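Local coordinates for arginine kinase (PDB 4RF6), which catalyses the reversible transfer of the gamma-phosphate of ATP to L-arginine, giving phosphoarginine and ADP, with two phosphagen kinase units in one chain, at residues S108-A113 / R255-I260; I294-E299 / E364-K369; K443-Y448 / T632-G637. One frame throughout, in Å; residues are numbered along the deposited sequence.

Contact 1 (S108-A113 / R255-I260); sequences SDMNPA and RAVNEI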
# COMPACT_ATOMS: atom_id res chain seq x y z
N SER A 108 23.19 -4.17 22.58
CA SER A 108 22.29 -4.67 21.54
C SER A 108 21.13 -5.41 22.18
O SER A 108 21.27 -5.97 23.27
CB SER A 108 23.04 -5.61 20.62
OG SER A 108 24.18 -4.99 20.07
N ASP A 109 19.97 -5.40 21.52
CA ASP A 109 18.81 -6.14 22.00
C ASP A 109 17.86 -6.41 20.84
O ASP A 109 17.14 -5.52 20.37
CB ASP A 109 18.10 -5.38 23.13
CG ASP A 109 16.94 -6.16 23.73
OD1 ASP A 109 16.72 -7.33 23.33
OD2 ASP A 109 16.25 -5.60 24.61
N MET A 110 17.88 -7.66 20.38
CA MET A 110 17.05 -8.10 19.27
C MET A 110 15.97 -9.08 19.73
O MET A 110 15.61 -10.00 19.00
CB MET A 110 17.91 -8.73 18.17
CG MET A 110 18.68 -7.72 17.33
SD MET A 110 17.60 -6.72 16.30
CE MET A 110 17.11 -7.93 15.08
N ASN A 111 15.47 -8.88 20.94
CA ASN A 111 14.34 -9.65 21.45
C ASN A 111 13.05 -8.85 21.30
O ASN A 111 12.77 -7.96 22.11
CB ASN A 111 14.55 -10.06 22.91
CG ASN A 111 13.53 -11.08 23.39
OD1 ASN A 111 12.42 -11.16 22.86
ND2 ASN A 111 13.91 -11.87 24.39
N PRO A 112 12.24 -9.19 20.28
CA PRO A 112 11.01 -8.47 19.96
C PRO A 112 9.99 -8.50 21.09
O PRO A 112 9.10 -7.65 21.12
CB PRO A 112 10.47 -9.23 18.74
CG PRO A 112 11.05 -10.60 18.86
CD PRO A 112 12.42 -10.37 19.42
N ALA A 113 10.10 -9.47 21.99
CA ALA A 113 9.18 -9.56 23.13
C ALA A 113 9.41 -8.44 24.14
O ALA A 113 8.58 -8.21 25.03
CB ALA A 113 9.31 -10.92 23.80
N ARG A 255 13.04 -12.48 13.97
CA ARG A 255 12.99 -13.90 13.65
C ARG A 255 14.06 -14.30 12.63
O ARG A 255 14.78 -15.27 12.82
CB ARG A 255 11.60 -14.28 13.14
CG ARG A 255 10.78 -15.13 14.11
CD ARG A 255 9.31 -14.74 14.08
NE ARG A 255 8.78 -14.73 12.72
CZ ARG A 255 7.79 -13.94 12.31
NH1 ARG A 255 7.22 -13.09 13.15
NH2 ARG A 255 7.38 -14.00 11.05
N ALA A 256 14.17 -13.51 11.56
CA ALA A 256 15.14 -13.81 10.51
C ALA A 256 16.58 -13.53 10.94
O ALA A 256 17.48 -14.33 10.69
CB ALA A 256 14.81 -13.04 9.25
N VAL A 257 16.80 -12.37 11.58
CA VAL A 257 18.14 -11.94 11.95
C VAL A 257 18.75 -12.86 13.02
O VAL A 257 19.92 -13.25 12.93
CB VAL A 257 18.16 -10.47 12.43
CG1 VAL A 257 19.54 -10.10 12.95
CG2 VAL A 257 17.74 -9.53 11.30
N ASN A 258 17.95 -13.21 14.02
CA ASN A 258 18.42 -14.10 15.08
C ASN A 258 18.79 -15.49 14.56
O ASN A 258 19.76 -16.10 15.03
CB ASN A 258 17.39 -14.18 16.21
CG ASN A 258 17.33 -12.91 17.05
OD1 ASN A 258 18.33 -12.22 17.20
ND2 ASN A 258 16.16 -12.60 17.59
N GLU A 259 18.04 -15.98 13.57
CA GLU A 259 18.35 -17.27 12.95
C GLU A 259 19.69 -17.22 12.21
O GLU A 259 20.52 -18.13 12.34
CB GLU A 259 17.23 -17.70 11.99
CG GLU A 259 17.53 -18.97 11.21
CD GLU A 259 17.81 -20.18 12.10
OE1 GLU A 259 17.35 -20.19 13.27
OE2 GLU A 259 18.48 -21.12 11.64
N ILE A 260 19.90 -16.16 11.44
CA ILE A 260 21.18 -15.94 10.77
C ILE A 260 22.29 -15.83 11.83
O ILE A 260 23.34 -16.44 11.69
CB ILE A 260 21.15 -14.68 9.89
CG1 ILE A 260 20.19 -14.86 8.72
CG2 ILE A 260 22.54 -14.35 9.38
CD1 ILE A 260 19.93 -13.58 7.91
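In the linker that runs from helix 86-96 to strand 127-136, Met110 reaches helix 246-264 of the catalytic domain and meets Val257 and Asn258 there. The polar half of the contact is a single hydrogen bond: Asn258 ND2 donates to the backbone O of Met110 at 3.0 Å, nearly straight, with an N-H...O angle of 168°. The acceptor lies close to the amide plane of Asn258, whereas the donor stands 27° out of the carbonyl plane of Met110. The other branch of the same amide, Asn258 OD1, rests against Met110 CB at 3.6 Å, so the carboxamide lies alongside the root of the methionine.

Beyond that root the thioether chain bends at chi2 and again at chi3, and thereby brings its terminal methyl to the helix. Met110 CE meets Val257 CB at 3.8 Å and Val257 CG1 at 3.9 Å, the two side chains crossing at about a right angle. In the phosphagen kinase fold this linker joins the small helical N-terminal domain to the alpha-beta catalytic domain. Met110 also touches Cys254 on the same helix and Glu344 at the start of helix 344-370, so its side chain lies where two helices of the catalytic domain meet the linker. Two successive Asx turns shape the loop: Asp109 OD1 accepts from Asn111 N at 3.1 Å, from above the carboxylate plane, and Asn111 OD1 accepts from Ala113 N at 3.0 Å. Asp109 OD2 is hydrogen-bonded to His114 ND1.

Contact 2 (I294-E299 / E364-K369); sequences IPHAKE and EAIAKK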
# COMPACT_ATOMS: atom_id res chain seq x y z
N ILE A 294 0.27 13.74 9.22
CA ILE A 294 0.07 14.58 10.40
C ILE A 294 0.21 16.09 10.12
O ILE A 294 1.02 16.76 10.75
CB ILE A 294 1.03 14.15 11.54
CG1 ILE A 294 2.45 13.98 11.00
CG2 ILE A 294 0.57 12.85 12.19
CD1 ILE A 294 3.49 13.62 12.06
N PRO A 295 -0.60 16.63 9.18
CA PRO A 295 -0.43 18.05 8.87
C PRO A 295 -0.83 18.97 10.03
O PRO A 295 -0.32 20.09 10.12
CB PRO A 295 -1.38 18.27 7.68
CG PRO A 295 -2.40 17.21 7.81
CD PRO A 295 -1.69 16.02 8.40
N HIS A 296 -1.71 18.50 10.91
CA HIS A 296 -2.12 19.30 12.06
C HIS A 296 -1.07 19.29 13.17
O HIS A 296 -0.76 20.33 13.75
CB HIS A 296 -3.45 18.79 12.63
CG HIS A 296 -4.61 18.91 11.68
ND1 HIS A 296 -5.13 17.84 11.00
CD2 HIS A 296 -5.34 19.99 11.31
CE1 HIS A 296 -6.14 18.25 10.25
NE2 HIS A 296 -6.29 19.55 10.42
N ALA A 297 -0.54 18.11 13.47
CA ALA A 297 0.47 17.97 14.52
C ALA A 297 1.73 18.77 14.20
O ALA A 297 2.45 19.21 15.10
CB ALA A 297 0.80 16.49 14.74
N LYS A 298 1.98 18.95 12.91
CA LYS A 298 3.13 19.72 12.42
C LYS A 298 3.10 21.17 12.90
O LYS A 298 4.14 21.77 13.19
CB LYS A 298 3.17 19.66 10.89
CG LYS A 298 4.26 20.50 10.23
CD LYS A 298 5.65 20.17 10.78
CE LYS A 298 6.74 20.84 9.96
NZ LYS A 298 6.42 22.26 9.63
N GLU A 299 1.89 21.73 12.98
CA GLU A 299 1.70 23.12 13.37
C GLU A 299 1.52 23.29 14.88
O GLU A 299 1.34 24.40 15.37
CB GLU A 299 0.50 23.72 12.63
CG GLU A 299 0.43 23.36 11.14
CD GLU A 299 1.63 23.84 10.36
OE1 GLU A 299 2.22 24.88 10.74
OE2 GLU A 299 1.99 23.20 9.35
N GLU A 364 -6.36 14.75 18.31
CA GLU A 364 -6.91 15.82 19.14
C GLU A 364 -7.40 16.95 18.26
O GLU A 364 -8.48 17.49 18.46
CB GLU A 364 -5.84 16.38 20.09
CG GLU A 364 -5.55 15.55 21.33
CD GLU A 364 -4.48 16.19 22.20
OE1 GLU A 364 -4.25 17.41 22.04
OE2 GLU A 364 -3.86 15.49 23.02
N ALA A 365 -6.58 17.30 17.27
CA ALA A 365 -6.89 18.39 16.36
C ALA A 365 -8.15 18.08 15.55
O ALA A 365 -8.99 18.95 15.32
CB ALA A 365 -5.73 18.65 15.43
N ILE A 366 -8.26 16.82 15.12
CA ILE A 366 -9.39 16.38 14.31
C ILE A 366 -10.69 16.22 15.11
O ILE A 366 -11.75 16.67 14.67
CB ILE A 366 -9.03 15.09 13.52
CG1 ILE A 366 -8.04 15.44 12.40
CG2 ILE A 366 -10.27 14.42 12.96
CD1 ILE A 366 -7.27 14.26 11.85
N ALA A 367 -10.62 15.60 16.28
CA ALA A 367 -11.79 15.46 17.15
C ALA A 367 -12.35 16.82 17.54
O ALA A 367 -13.57 16.99 17.70
CB ALA A 367 -11.45 14.64 18.39
N LYS A 368 -11.46 17.80 17.68
CA LYS A 368 -11.87 19.16 18.01
C LYS A 368 -12.70 19.78 16.88
O LYS A 368 -13.77 20.34 17.12
CB LYS A 368 -10.64 20.04 18.28
CG LYS A 368 -11.01 21.41 18.82
CD LYS A 368 -9.92 22.44 18.56
CE LYS A 368 -10.38 23.82 19.01
NZ LYS A 368 -9.33 24.86 18.80
N LYS A 369 -12.20 19.67 15.66
CA LYS A 369 -12.86 20.23 14.48
C LYS A 369 -14.15 19.46 14.13
O LYS A 369 -15.09 20.03 13.56
CB LYS A 369 -11.88 20.27 13.30
CG LYS A 369 -12.48 20.58 11.93
CD LYS A 369 -11.48 21.31 11.03
CE LYS A 369 -10.03 20.96 11.38
NZ LYS A 369 -9.01 21.51 10.43
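The short helical turn that follows strand 286-293 of the catalytic sheet lies against the C-terminal part of the long helix 344-370, and His296 carries the contact. Its side chain reaches three residues of the helix, Ala365, Ile366 and Lys369, through different atoms. At the root, His296 CB packs on the methyl of Ala365, CB to CB 3.6 Å, and the same methyl lies 3.9 Å from His296 CG. Farther out, Ile366 CG1 is the isoleucine atom that meets the ring; it approaches obliquely, 4.0 Å from His296 CE1, and the two side chains cross at about a right angle.

At the outer edge of the imidazole, Lys369 NZ lies near the ring plane and makes a weak hydrogen bond of 3.4 Å to His296 NE2. The lysine gets there with CG opposite the backbone N (chi1 169°) and a bend at chi3 (28°), which carries the ammonium group back across to the ring. The stronger polar partner is on the other ring nitrogen: His296 ND1 is hydrogen-bonded to Glu362 OE2, while Glu362 OE1 accepts from the backbone N of Ala297. One carboxylate thus grips both the imidazole and the main chain of the turn. Its bond to ND1 would be the main restraint on rotation of the ring, the weak lysine bond adding little. The nearby acid would be expected to favour a proton on ND1, leaving NE2 as acceptor. The contact lies at the protein surface, away from the nucleotide and substrate sites. It belongs to the phosphagen kinase catalytic domain, in which the long last helix of the first unit lies against the connection leaving strand 286-293 of the antiparallel sheet.

Contact 3 (K443-Y448 / T632-G637); sequences KIVEDY and TNLGTG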
# COMPACT_ATOMS: atom_id res chain seq x y z
N LYS A 443 -33.45 8.60 5.97
CA LYS A 443 -33.91 9.73 5.16
C LYS A 443 -33.22 9.79 3.81
O LYS A 443 -33.84 10.12 2.79
CB LYS A 443 -33.72 11.05 5.93
CG LYS A 443 -34.67 11.21 7.11
CD LYS A 443 -34.33 12.44 7.95
CE LYS A 443 -35.22 12.51 9.20
NZ LYS A 443 -34.97 11.37 10.15
N ILE A 444 -31.93 9.48 3.78
CA ILE A 444 -31.18 9.48 2.52
C ILE A 444 -31.55 8.29 1.64
O ILE A 444 -31.72 8.44 0.43
CB ILE A 444 -29.66 9.55 2.76
CG1 ILE A 444 -29.27 10.96 3.17
CG2 ILE A 444 -28.89 9.19 1.50
CD1 ILE A 444 -28.20 10.99 4.22
N VAL A 445 -31.70 7.12 2.25
CA VAL A 445 -32.13 5.93 1.51
C VAL A 445 -33.49 6.14 0.85
O VAL A 445 -33.67 5.87 -0.34
CB VAL A 445 -32.19 4.69 2.41
CG1 VAL A 445 -32.98 3.58 1.73
CG2 VAL A 445 -30.80 4.21 2.75
N GLU A 446 -34.45 6.64 1.63
CA GLU A 446 -35.82 6.80 1.14
C GLU A 446 -35.94 7.98 0.18
O GLU A 446 -36.91 8.08 -0.58
CB GLU A 446 -36.81 6.93 2.30
CG GLU A 446 -37.00 5.62 3.08
CD GLU A 446 -38.08 5.72 4.16
OE1 GLU A 446 -38.47 6.86 4.51
OE2 GLU A 446 -38.52 4.66 4.65
N ASP A 447 -34.97 8.89 0.21
CA ASP A 447 -34.96 9.99 -0.74
C ASP A 447 -34.44 9.50 -2.08
O ASP A 447 -35.12 9.62 -3.11
CB ASP A 447 -34.12 11.16 -0.22
CG ASP A 447 -34.31 12.44 -1.03
OD1 ASP A 447 -34.15 12.40 -2.27
OD2 ASP A 447 -34.63 13.48 -0.41
N TYR A 448 -33.23 8.94 -2.08
CA TYR A 448 -32.61 8.49 -3.32
C TYR A 448 -33.39 7.34 -3.95
O TYR A 448 -33.47 7.24 -5.17
CB TYR A 448 -31.15 8.08 -3.12
CG TYR A 448 -30.51 7.58 -4.40
CD1 TYR A 448 -29.95 8.47 -5.31
CD2 TYR A 448 -30.50 6.22 -4.72
CE1 TYR A 448 -29.37 8.02 -6.50
CE2 TYR A 448 -29.94 5.77 -5.90
CZ TYR A 448 -29.37 6.67 -6.78
OH TYR A 448 -28.81 6.23 -7.95
N THR A 632 -26.55 4.32 -2.58
CA THR A 632 -27.14 4.21 -3.91
C THR A 632 -27.09 2.78 -4.44
O THR A 632 -27.84 2.42 -5.34
CB THR A 632 -26.45 5.14 -4.93
OG1 THR A 632 -25.08 4.76 -5.11
CG2 THR A 632 -26.52 6.58 -4.48
N ASN A 633 -26.19 1.97 -3.88
CA ASN A 633 -26.02 0.60 -4.34
C ASN A 633 -26.71 -0.45 -3.47
O ASN A 633 -26.38 -1.64 -3.55
CB ASN A 633 -24.53 0.26 -4.44
CG ASN A 633 -23.95 0.58 -5.80
OD1 ASN A 633 -24.06 -0.22 -6.73
ND2 ASN A 633 -23.32 1.75 -5.92
N LEU A 634 -27.66 -0.03 -2.66
CA LEU A 634 -28.41 -0.95 -1.81
C LEU A 634 -29.40 -1.80 -2.61
O LEU A 634 -29.50 -1.66 -3.83
CB LEU A 634 -29.13 -0.18 -0.70
CG LEU A 634 -28.22 0.54 0.28
CD1 LEU A 634 -29.03 1.42 1.22
CD2 LEU A 634 -27.41 -0.47 1.07
N GLY A 635 -30.12 -2.69 -1.92
CA GLY A 635 -31.14 -3.52 -2.53
C GLY A 635 -30.58 -4.66 -3.36
O GLY A 635 -29.94 -5.57 -2.82
N THR A 636 -30.83 -4.62 -4.66
CA THR A 636 -30.23 -5.56 -5.61
C THR A 636 -28.78 -5.21 -5.90
O THR A 636 -28.02 -6.06 -6.39
CB THR A 636 -30.97 -5.50 -6.94
OG1 THR A 636 -30.85 -4.17 -7.46
CG2 THR A 636 -32.43 -5.84 -6.75
N GLY A 637 -28.40 -3.96 -5.64
CA GLY A 637 -27.09 -3.45 -6.00
C GLY A 637 -26.81 -3.63 -7.49
O GLY A 637 -25.66 -3.71 -7.92
O HOH W 1 -29.17 3.54 -8.33
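Tyr448 extends its ring directly away from the backbone N (chi1 178°) at the end of helix 438-448, placing it so that Thr632 CG2, itself anti to the carbonyl carbon, lies over one face. This is an interface between the two domains of the second phosphagen kinase unit: the helix belongs to the small N-terminal domain and the loop 632-637 to the catalytic domain, just ahead of strand 638-645. The threonine methyl makes a CH-pi contact with the tyrosine, with CG2 3.6 Å from the ring centroid and 10° off the ring normal. Thr632 CB sits 3.7 Å from Tyr448 CE2, nearer that rim of the ring.

One helical turn earlier, Val445 CG2 meets Leu634 CD1 at 3.6 Å, the two side chains crossing at about a right angle. Leu634 begins a type II' beta turn, closed by Gly637 N donating to Leu634 O at 3.1 Å, with Gly635 at a positive phi of 75°. Thr632 O is also hydrogen-bonded to Arg691 NH1. A water in the plane of the tyrosine ring lies 2.7 Å from Tyr448 OH and donates a weak bond to Thr632 O.

From the N terminus, the chain passes through the first small helical domain and its linker before contact 1 closes a loop of 141 intervening residues, tying that linker to helix 246-264. Contact 2 then closes a shorter loop of 64 residues, bringing the exit of strand 286-293 against the end of helix 344-370. That helix then leads into the second unit, where contact 3 closes the longest loop, 183 residues, between small domain and catalytic domain. The three run in series; none nests or crosses. Contacts 1 and 3, on opposite sides of the chain's centre, have centres about 53 Å apart, and contact 2 lies about 34 Å from contact 3, centre to centre.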